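Local atomic coordinates of chintase (Rhizomucor miehei, PDB entry 5YUQ), a protein that hydrolyses chitin as a family 18 glycoside hydrolase, probably threading the sugar chain through a tunnel-shaped active site in a TIM barrel. Residues S5-D10 with V26-E31; L145-P150 with S171-F176; Y181-I186 with N194-Y199; D188-A193 with Y252-Q257. One frame throughout, in Å; residues are numbered along the deposited sequence.

Contacts 1 and 2 are pairs of neighbouring parallel strands in the TIM barrel. Contact 1 joins strands 4-9 and 24-32, contact 2 strands 144-149 and 175-178. Their centres are about 15 Å apart, and Tyr-7 OH packs against Ala-148 CB. Both segments of contact 3 and segment 188-193 of contact 4 lie in the long loop after strand 175-178. Segment 252-257 comes from the loop after strand 228-240. Contacts 3 and 4 alternate along the chain, with centres about 11 Å apart. Gln-257 NE2 to Ile-186 O and Asn-184 ND2 to Ala-193 O join them. Thus contacts 1 and 2 build the barrel wall, and 3 and 4 tie loops on the same side of the chain's centre.

Contact 1: S5-D10 with V26-E31; sequences SAYVVD and VYAFAE
Tyr-7 and Val-26 stand side by side and point the same way from two adjacent parallel strands. Val-26 CB lies over one face of the Tyr-7 ring, 3.9 Å from its centroid, in a CH-pi contact. Val-26 CG1 is anti to the backbone N (chi1 -166°), which carries it outward along the ring to Tyr-7 CE2 at 3.3 Å, a tight fit. Ala-28 CB meets the edge of the same ring. Val-8 and Tyr-27 are on the other face of the sheet and cross at about a right angle, with Val-8 CG2 3.9 Å from Tyr-27 CD2. The phenol of Tyr-27 ends on Asp-10. Its OH gives a very short hydrogen bond of 2.5 Å to Asp-10 OD1, which lies in the ring plane. The carboxylate plane is turned 70° from the ring. Thr-42 N also bonds Asp-10 OD1, so this oxygen is gripped twice. Four backbone bonds join the strands, ending with Asp-10 N to Ala-28 O. The peptide after Ala-28 is cis, a feature known in family 18. Tyr-7 OH reaches Asn-103 on strand 101-105, inside the barrel. Strand 346-350 flanks strand 4-9, and strand 59-65 flanks strand 24-32.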
# COMPACT_ATOMS: atom_id res chain seq x y z
N SER A 5 1.74 8.50 8.32
CA SER A 5 1.04 7.33 8.84
C SER A 5 1.86 6.10 8.55
O SER A 5 2.40 5.95 7.47
CB SER A 5 -0.31 7.18 8.18
OG SER A 5 -1.11 8.33 8.44
N ALA A 6 1.95 5.21 9.53
CA ALA A 6 2.76 4.02 9.38
C ALA A 6 1.89 2.79 9.54
O ALA A 6 1.24 2.62 10.57
CB ALA A 6 3.86 4.01 10.43
N TYR A 7 1.90 1.92 8.54
CA TYR A 7 1.27 0.62 8.69
C TYR A 7 2.14 -0.29 9.54
O TYR A 7 3.36 -0.34 9.36
CB TYR A 7 1.03 -0.04 7.34
CG TYR A 7 -0.20 0.49 6.63
CD1 TYR A 7 -0.11 1.59 5.79
CD2 TYR A 7 -1.44 -0.09 6.82
CE1 TYR A 7 -1.23 2.09 5.14
CE2 TYR A 7 -2.58 0.39 6.15
CZ TYR A 7 -2.46 1.49 5.33
OH TYR A 7 -3.57 1.98 4.69
N VAL A 8 1.51 -0.99 10.47
CA VAL A 8 2.16 -2.10 11.16
C VAL A 8 1.28 -3.31 10.91
O VAL A 8 0.07 -3.17 10.69
CB VAL A 8 2.29 -1.84 12.67
CG1 VAL A 8 3.17 -0.62 12.91
CG2 VAL A 8 0.92 -1.66 13.33
N VAL A 9 1.89 -4.48 10.90
CA VAL A 9 1.17 -5.69 10.51
C VAL A 9 1.03 -6.68 11.66
O VAL A 9 1.97 -6.90 12.42
CB VAL A 9 1.79 -6.36 9.25
CG1 VAL A 9 1.75 -5.39 8.06
CG2 VAL A 9 3.23 -6.83 9.51
N ASP A 10 -0.15 -7.26 11.78
CA ASP A 10 -0.49 -8.13 12.91
C ASP A 10 0.46 -9.32 13.04
O ASP A 10 0.77 -9.76 14.15
CB ASP A 10 -1.92 -8.63 12.75
CG ASP A 10 -2.41 -9.38 13.96
OD1 ASP A 10 -2.89 -8.72 14.92
OD2 ASP A 10 -2.34 -10.63 13.95
N VAL A 26 -1.44 2.67 11.53
CA VAL A 26 -2.53 1.98 10.85
C VAL A 26 -2.29 0.49 11.00
O VAL A 26 -1.30 -0.04 10.51
CB VAL A 26 -2.62 2.37 9.36
CG1 VAL A 26 -3.94 1.90 8.78
CG2 VAL A 26 -2.51 3.88 9.22
N TYR A 27 -3.18 -0.17 11.72
CA TYR A 27 -2.97 -1.56 12.13
C TYR A 27 -3.63 -2.51 11.13
O TYR A 27 -4.84 -2.51 10.98
CB TYR A 27 -3.53 -1.77 13.54
CG TYR A 27 -3.13 -3.08 14.17
CD1 TYR A 27 -3.73 -4.27 13.79
CD2 TYR A 27 -2.16 -3.11 15.16
CE1 TYR A 27 -3.36 -5.47 14.36
CE2 TYR A 27 -1.79 -4.31 15.75
CZ TYR A 27 -2.39 -5.48 15.35
OH TYR A 27 -2.01 -6.66 15.93
N ALA A 28 -2.81 -3.33 10.47
CA ALA A 28 -3.28 -4.20 9.39
C ALA A 28 -3.17 -5.67 9.80
O ALA A 28 -2.15 -6.05 10.36
CB ALA A 28 -2.43 -3.95 8.16
N PHE A 29 -4.17 -6.52 9.53
CA PHE A 29 -5.46 -6.17 8.95
C PHE A 29 -6.57 -6.88 9.73
O PHE A 29 -6.36 -7.99 10.25
CB PHE A 29 -5.58 -6.73 7.51
CG PHE A 29 -4.78 -5.97 6.49
CD1 PHE A 29 -5.16 -4.69 6.10
CD2 PHE A 29 -3.68 -6.55 5.88
CE1 PHE A 29 -4.43 -4.00 5.15
CE2 PHE A 29 -2.94 -5.87 4.93
CZ PHE A 29 -3.32 -4.58 4.57
N ALA A 30 -7.74 -6.27 9.80
CA ALA A 30 -8.95 -7.00 10.16
C ALA A 30 -9.57 -7.41 8.83
O ALA A 30 -9.70 -6.59 7.93
CB ALA A 30 -9.89 -6.11 10.94
N GLU A 31 -9.93 -8.69 8.70
CA GLU A 31 -10.46 -9.20 7.44
C GLU A 31 -11.94 -9.53 7.57
O GLU A 31 -12.33 -10.37 8.38
CB GLU A 31 -9.68 -10.45 7.02
CG GLU A 31 -8.20 -10.21 6.77
CD GLU A 31 -7.50 -11.42 6.16
OE1 GLU A 31 -7.96 -12.56 6.37
OE2 GLU A 31 -6.50 -11.22 5.44

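Contact 2: L145-P150 with S171-F176; sequences LTTAVP and STVDAF
Leu-145 meets Asp-174 where two parallel barrel strands begin to pair. Strand 144-149, helix 168-172 and strand 175-178 form a beta-alpha-beta unit of the TIM barrel. Leu-145 is held through its backbone N and O. Its N donates to Asp-174 OD2 at 2.8 Å, on the lone pair pointing away from the other carboxylate oxygen. Its O accepts from Asp-174 N, also at 2.8 Å. Asp-174 CG is anti to its own carbonyl carbon (chi1 -64°), and this turn brings the carboxylate back to Leu-145. Arg-136 of helix 124-139 makes a salt bridge to the same OD2. Ala-175 N is buried without a hydrogen-bond partner.

Thr-146 pairs with Ala-175. Its CG2 packs on Ala-175 CB at 3.8 Å, while its OG1 is bonded to Asn-103 on the next strand. Thr-147 N then donates to Ala-175 O at 3.1 Å, in the carbonyl plane. On the opposite face of the sheet, Thr-147 OG1 binds Leu-104 O and Tyr-128, and CG2 is left to meet the ring of Phe-176. Val-173 CG1 lies above one face of that ring, toward its rim, and also touches Leu-145 O. Val-149 comes last and directs CG1 at the edge of the ring, 4.2 Å from Phe-176 CD2. Closer to the ring is Thr-147 CG2, which lies 3.5 Å from Phe-176 CD2.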
# COMPACT_ATOMS: atom_id res chain seq x y z
N LEU A 145 -11.70 8.51 8.98
CA LEU A 145 -12.10 7.53 7.98
C LEU A 145 -11.21 7.70 6.77
O LEU A 145 -11.18 8.75 6.14
CB LEU A 145 -13.57 7.69 7.59
CG LEU A 145 -14.58 7.44 8.71
CD1 LEU A 145 -16.00 7.72 8.23
CD2 LEU A 145 -14.47 6.03 9.23
N THR A 146 -10.44 6.67 6.48
CA THR A 146 -9.54 6.72 5.34
C THR A 146 -9.69 5.46 4.52
O THR A 146 -10.32 4.49 4.95
CB THR A 146 -8.06 6.88 5.74
OG1 THR A 146 -7.65 5.76 6.54
CG2 THR A 146 -7.85 8.16 6.53
N THR A 147 -9.13 5.50 3.32
CA THR A 147 -9.14 4.33 2.45
C THR A 147 -7.79 4.22 1.78
O THR A 147 -7.20 5.23 1.41
CB THR A 147 -10.30 4.41 1.42
OG1 THR A 147 -10.20 3.31 0.51
CG2 THR A 147 -10.24 5.70 0.64
N ALA A 148 -7.28 3.00 1.68
CA ALA A 148 -6.07 2.74 0.91
C ALA A 148 -6.51 2.41 -0.51
O ALA A 148 -7.35 1.53 -0.71
CB ALA A 148 -5.28 1.59 1.50
N VAL A 149 -5.95 3.12 -1.48
CA VAL A 149 -6.48 3.10 -2.84
C VAL A 149 -5.42 2.74 -3.88
O VAL A 149 -4.23 2.94 -3.66
CB VAL A 149 -7.09 4.47 -3.19
CG1 VAL A 149 -8.10 4.88 -2.14
CG2 VAL A 149 -6.01 5.52 -3.31
N PRO A 150 -5.85 2.20 -5.03
CA PRO A 150 -4.93 1.91 -6.13
C PRO A 150 -4.46 3.18 -6.83
O PRO A 150 -4.86 4.28 -6.46
CB PRO A 150 -5.76 1.03 -7.08
CG PRO A 150 -7.18 1.44 -6.80
CD PRO A 150 -7.23 1.75 -5.32
N SER A 171 -16.18 14.68 0.46
CA SER A 171 -16.83 15.27 1.63
C SER A 171 -17.07 14.30 2.78
O SER A 171 -17.42 14.72 3.89
CB SER A 171 -18.14 15.97 1.24
OG SER A 171 -19.12 15.02 0.84
N THR A 172 -16.85 13.01 2.55
CA THR A 172 -17.13 12.01 3.57
C THR A 172 -15.86 11.40 4.11
O THR A 172 -15.74 11.18 5.32
CB THR A 172 -18.00 10.87 3.00
OG1 THR A 172 -19.21 11.42 2.45
CG2 THR A 172 -18.37 9.87 4.09
N VAL A 173 -14.92 11.12 3.22
CA VAL A 173 -13.69 10.42 3.58
C VAL A 173 -12.58 11.41 3.88
O VAL A 173 -12.36 12.35 3.11
CB VAL A 173 -13.27 9.46 2.44
CG1 VAL A 173 -11.90 8.81 2.73
CG2 VAL A 173 -14.34 8.39 2.23
N ASP A 174 -11.87 11.20 4.98
CA ASP A 174 -10.85 12.16 5.38
C ASP A 174 -9.63 12.13 4.47
O ASP A 174 -9.10 13.18 4.12
CB ASP A 174 -10.44 11.93 6.84
CG ASP A 174 -11.58 12.19 7.78
OD1 ASP A 174 -12.13 13.31 7.74
OD2 ASP A 174 -11.97 11.27 8.53
N ALA A 175 -9.17 10.94 4.10
CA ALA A 175 -7.95 10.83 3.31
C ALA A 175 -7.91 9.57 2.50
O ALA A 175 -8.49 8.55 2.89
CB ALA A 175 -6.71 10.92 4.21
N PHE A 176 -7.20 9.65 1.38
CA PHE A 176 -7.09 8.56 0.43
C PHE A 176 -5.62 8.22 0.33
O PHE A 176 -4.81 9.04 -0.14
CB PHE A 176 -7.63 9.01 -0.93
CG PHE A 176 -9.10 9.37 -0.92
CD1 PHE A 176 -9.53 10.56 -0.35
CD2 PHE A 176 -10.04 8.52 -1.48
CE1 PHE A 176 -10.88 10.89 -0.33
CE2 PHE A 176 -11.39 8.85 -1.48
CZ PHE A 176 -11.82 10.04 -0.90

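Contact 3: Y181-I186 with N194-Y199; sequences YDVNGI and NAPLYY
Asn-194 carries most of this contact with 181-186, through both its side chain and its carbonyl. Its CB points away from the other segment. CG is anti to the backbone N (chi1 178°), and this brings the amide back along Asp-182, with CG 3.8 Å from Asp-182 N. At the tip, OD1 accepts from Asp-182 N at 2.9 Å. The bond is bent, and the donor sits 45° out of the carbonyl plane. OD1 also lies 3.4 Å from Asp-182 OD1, two acceptors side by side and not hydrogen-bonded. Arg-237 of strand 228-240, outside both segments, probably eases this. Its NH2 forms a salt bridge with Asp-182 OD1, and its NH1 a weak hydrogen bond with Asn-194 OD1. Tyr-235 OH is a further partner of Asp-182 OD1. The other branch, ND2, faces Tyr-181 CB at 4.3 Å.

The main chain adds a second grip. Val-183 N donates to Asn-194 O at 3.0 Å in a nearly straight bond. Tyr-181 CA makes a CH...O contact with the same oxygen at 3.3 Å. Apolar contacts lie beside these bonds. Val-183 CG2 touches Pro-196 CD at 3.8 Å, and Tyr-181 CB lies against Ala-195 CB.

Tyr-181 and Asp-182 belong to the Met-x-Tyr-Asp sequence common in family 18, where the tyrosine and aspartate probably line the substrate site, as in relatives. The loop lies beside strand 228-240, whose Pro-233 and Tyr-235 touch Asn-194. Tyr-181 packs on Met-348 and Trp-350 of strand 346-350, and Leu-197 rests on helix 329-341.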
# COMPACT_ATOMS: atom_id res chain seq x y z
N TYR A 181 3.03 1.60 -4.98
CA TYR A 181 4.07 0.61 -4.88
C TYR A 181 3.49 -0.67 -5.46
O TYR A 181 2.30 -0.71 -5.79
CB TYR A 181 4.58 0.45 -3.44
CG TYR A 181 3.53 0.48 -2.35
CD1 TYR A 181 2.66 -0.57 -2.16
CD2 TYR A 181 3.47 1.54 -1.45
CE1 TYR A 181 1.71 -0.56 -1.15
CE2 TYR A 181 2.54 1.56 -0.42
CZ TYR A 181 1.67 0.50 -0.27
OH TYR A 181 0.75 0.50 0.75
N ASP A 182 4.33 -1.69 -5.62
CA ASP A 182 3.96 -2.89 -6.37
C ASP A 182 3.44 -2.51 -7.75
O ASP A 182 2.52 -3.13 -8.27
CB ASP A 182 2.90 -3.71 -5.63
CG ASP A 182 3.36 -4.17 -4.27
OD1 ASP A 182 4.59 -4.23 -4.02
OD2 ASP A 182 2.49 -4.48 -3.44
N VAL A 183 4.05 -1.49 -8.34
CA VAL A 183 3.56 -0.96 -9.60
C VAL A 183 3.91 -1.91 -10.74
O VAL A 183 3.06 -2.24 -11.57
CB VAL A 183 4.10 0.45 -9.89
CG1 VAL A 183 3.69 0.88 -11.29
CG2 VAL A 183 3.58 1.43 -8.85
N ASN A 184 5.16 -2.36 -10.78
CA ASN A 184 5.57 -3.27 -11.83
C ASN A 184 5.90 -4.66 -11.30
O ASN A 184 6.22 -4.83 -10.12
CB ASN A 184 6.75 -2.68 -12.59
CG ASN A 184 6.36 -1.42 -13.32
OD1 ASN A 184 5.65 -1.47 -14.31
ND2 ASN A 184 6.82 -0.28 -12.82
N GLY A 185 5.80 -5.65 -12.18
CA GLY A 185 6.13 -7.01 -11.81
C GLY A 185 6.08 -7.94 -12.99
O GLY A 185 6.28 -7.54 -14.13
N ILE A 186 5.86 -9.23 -12.72
CA ILE A 186 5.85 -10.22 -13.82
C ILE A 186 4.78 -10.06 -14.89
O ILE A 186 4.87 -10.68 -15.90
CB ILE A 186 5.76 -11.68 -13.37
CG1 ILE A 186 4.49 -11.97 -12.57
CG2 ILE A 186 6.97 -12.03 -12.56
CD1 ILE A 186 4.27 -13.45 -12.41
N ASN A 194 9.48 -0.52 -8.49
CA ASN A 194 8.44 -0.94 -7.56
C ASN A 194 7.54 0.23 -7.23
O ASN A 194 6.31 0.12 -7.21
CB ASN A 194 9.10 -1.45 -6.28
CG ASN A 194 8.09 -1.87 -5.23
OD1 ASN A 194 7.07 -2.49 -5.55
ND2 ASN A 194 8.38 -1.55 -3.98
N ALA A 195 8.17 1.37 -6.96
CA ALA A 195 7.46 2.56 -6.55
C ALA A 195 8.01 3.76 -7.30
O ALA A 195 8.60 4.65 -6.70
CB ALA A 195 7.60 2.75 -5.07
N PRO A 196 7.82 3.79 -8.63
CA PRO A 196 8.35 4.92 -9.38
C PRO A 196 7.67 6.21 -8.97
O PRO A 196 6.46 6.21 -8.73
CB PRO A 196 7.97 4.59 -10.83
CG PRO A 196 6.78 3.68 -10.72
CD PRO A 196 6.99 2.89 -9.46
N LEU A 197 8.44 7.29 -8.88
CA LEU A 197 7.83 8.59 -8.61
C LEU A 197 7.26 9.14 -9.91
O LEU A 197 6.23 9.79 -9.91
CB LEU A 197 8.86 9.54 -8.01
CG LEU A 197 8.35 10.94 -7.68
CD1 LEU A 197 7.18 10.86 -6.72
CD2 LEU A 197 9.48 11.75 -7.08
N TYR A 198 7.94 8.83 -11.01
CA TYR A 198 7.47 9.23 -12.34
C TYR A 198 7.46 8.06 -13.31
O TYR A 198 8.20 7.08 -13.13
CB TYR A 198 8.35 10.34 -12.92
CG TYR A 198 8.41 11.58 -12.08
CD1 TYR A 198 7.37 12.51 -12.11
CD2 TYR A 198 9.49 11.84 -11.26
CE1 TYR A 198 7.42 13.64 -11.34
CE2 TYR A 198 9.55 12.98 -10.49
CZ TYR A 198 8.50 13.88 -10.54
OH TYR A 198 8.54 15.02 -9.77
N TYR A 199 6.64 8.19 -14.34
CA TYR A 199 6.61 7.28 -15.47
C TYR A 199 6.70 8.09 -16.74
O TYR A 199 5.98 9.08 -16.90
CB TYR A 199 5.32 6.45 -15.49
CG TYR A 199 5.06 5.84 -16.85
CD1 TYR A 199 5.79 4.75 -17.29
CD2 TYR A 199 4.12 6.39 -17.71
CE1 TYR A 199 5.58 4.20 -18.54
CE2 TYR A 199 3.89 5.84 -18.97
CZ TYR A 199 4.63 4.74 -19.37
OH TYR A 199 4.43 4.19 -20.62
O HOH W 1 7.71 -4.11 -8.38

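Contact 4: D188-A193 with Y252-Q257; sequences DKNAGA and YVPISQ
Asn-190 and Pro-254 lie opposite each other in a single backbone bridge, their side chains starting away from it. Two hydrogen bonds flank the pair: Ile-255 N to Lys-189 O at 3.0 Å, and Ala-191 N to Val-253 O at 2.8 Å. This is the pattern of a non-hydrogen-bonded antiparallel pair, confined to one bridge. Water 2 also joins Lys-189 O to Ile-255 O.

Ile-255 CG2 meets Ala-191 CB at 3.6 Å. The ring of Tyr-252 brings CD1 to 3.3 Å from Ala-191 O, a buried oxygen without a hydrogen-bond partner. Lys-189 crosses the extended Gln-257 at about a right angle. The lysine chain bends at chi2 (-92°) and again at chi4, and together these bring NZ to Gln-257 OE1 at 2.8 Å, in the amide plane and on a lone pair.

Farther out, Gln-257 NE2 is held by Ile-186 O, which fixes the rotation of the amide. Asn-190 ND2 is held by Thr-204 O. Segment 252-257 follows strand 228-240 and precedes strand 346-350, the place of the alpha+beta insertion domain in many family 18 chitinases. The contact is consistent with a barrel loop paired to such an insertion.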
# COMPACT_ATOMS: atom_id res chain seq x y z
N ASP A 188 4.46 -7.56 -16.51
CA ASP A 188 5.09 -6.67 -17.47
C ASP A 188 6.27 -7.32 -18.19
O ASP A 188 6.99 -8.14 -17.62
CB ASP A 188 5.59 -5.42 -16.75
CG ASP A 188 4.46 -4.67 -16.10
OD1 ASP A 188 3.68 -4.07 -16.85
OD2 ASP A 188 4.35 -4.70 -14.86
N LYS A 189 6.45 -6.95 -19.46
CA LYS A 189 7.54 -7.47 -20.28
C LYS A 189 8.93 -7.05 -19.81
O LYS A 189 9.88 -7.83 -19.91
CB LYS A 189 7.33 -7.04 -21.74
CG LYS A 189 6.20 -7.77 -22.46
CD LYS A 189 6.72 -9.01 -23.19
CE LYS A 189 5.59 -9.77 -23.87
NZ LYS A 189 4.68 -10.42 -22.88
N ASN A 190 9.05 -5.83 -19.30
CA ASN A 190 10.31 -5.29 -18.83
C ASN A 190 10.28 -5.06 -17.34
O ASN A 190 9.20 -4.89 -16.75
CB ASN A 190 10.62 -3.95 -19.53
CG ASN A 190 10.89 -4.11 -21.00
OD1 ASN A 190 11.56 -5.05 -21.42
ND2 ASN A 190 10.38 -3.18 -21.80
N ALA A 191 11.45 -5.04 -16.72
CA ALA A 191 11.56 -4.58 -15.35
C ALA A 191 11.13 -3.13 -15.28
O ALA A 191 11.32 -2.37 -16.22
CB ALA A 191 12.98 -4.73 -14.86
N GLY A 192 10.57 -2.73 -14.14
CA GLY A 192 10.28 -1.33 -13.89
C GLY A 192 10.43 -1.09 -12.42
O GLY A 192 10.74 -2.01 -11.67
N ALA A 193 10.20 0.13 -11.97
CA ALA A 193 10.36 0.41 -10.55
C ALA A 193 9.19 -0.13 -9.73
O ALA A 193 8.05 -0.20 -10.20
CB ALA A 193 10.55 1.91 -10.31
N TYR A 252 15.16 -0.75 -17.51
CA TYR A 252 13.96 -1.24 -18.20
C TYR A 252 14.25 -2.34 -19.21
O TYR A 252 14.03 -2.18 -20.41
CB TYR A 252 13.22 -0.06 -18.84
CG TYR A 252 12.85 0.99 -17.81
CD1 TYR A 252 11.76 0.82 -16.97
CD2 TYR A 252 13.62 2.14 -17.65
CE1 TYR A 252 11.43 1.77 -16.02
CE2 TYR A 252 13.30 3.09 -16.69
CZ TYR A 252 12.20 2.90 -15.88
OH TYR A 252 11.87 3.83 -14.94
N VAL A 253 14.72 -3.47 -18.71
CA VAL A 253 15.16 -4.58 -19.55
C VAL A 253 14.18 -5.74 -19.48
O VAL A 253 13.41 -5.84 -18.52
CB VAL A 253 16.56 -5.07 -19.12
CG1 VAL A 253 17.56 -3.94 -19.22
CG2 VAL A 253 16.52 -5.62 -17.70
N PRO A 254 14.19 -6.61 -20.49
CA PRO A 254 13.23 -7.72 -20.48
C PRO A 254 13.42 -8.64 -19.27
O PRO A 254 14.56 -8.92 -18.87
CB PRO A 254 13.56 -8.46 -21.78
CG PRO A 254 14.06 -7.38 -22.68
CD PRO A 254 14.89 -6.51 -21.78
N ILE A 255 12.31 -9.09 -18.69
CA ILE A 255 12.35 -9.99 -17.54
C ILE A 255 11.65 -11.31 -17.82
O ILE A 255 10.87 -11.42 -18.77
CB ILE A 255 11.70 -9.37 -16.29
CG1 ILE A 255 10.27 -8.91 -16.59
CG2 ILE A 255 12.55 -8.21 -15.77
CD1 ILE A 255 9.47 -8.60 -15.33
N SER A 256 11.94 -12.31 -17.00
CA SER A 256 11.18 -13.55 -17.06
C SER A 256 9.78 -13.29 -16.52
O SER A 256 9.61 -12.66 -15.48
CB SER A 256 11.85 -14.63 -16.22
OG SER A 256 10.97 -15.73 -16.05
N GLN A 257 8.77 -13.77 -17.25
CA GLN A 257 7.40 -13.67 -16.78
C GLN A 257 6.88 -15.04 -16.36
O GLN A 257 5.70 -15.18 -16.05
CB GLN A 257 6.50 -13.07 -17.87
CG GLN A 257 6.86 -11.66 -18.29
CD GLN A 257 5.84 -11.07 -19.24
OE1 GLN A 257 5.92 -11.26 -20.46
NE2 GLN A 257 4.85 -10.37 -18.69
O HOH W 2 10.10 -10.23 -21.08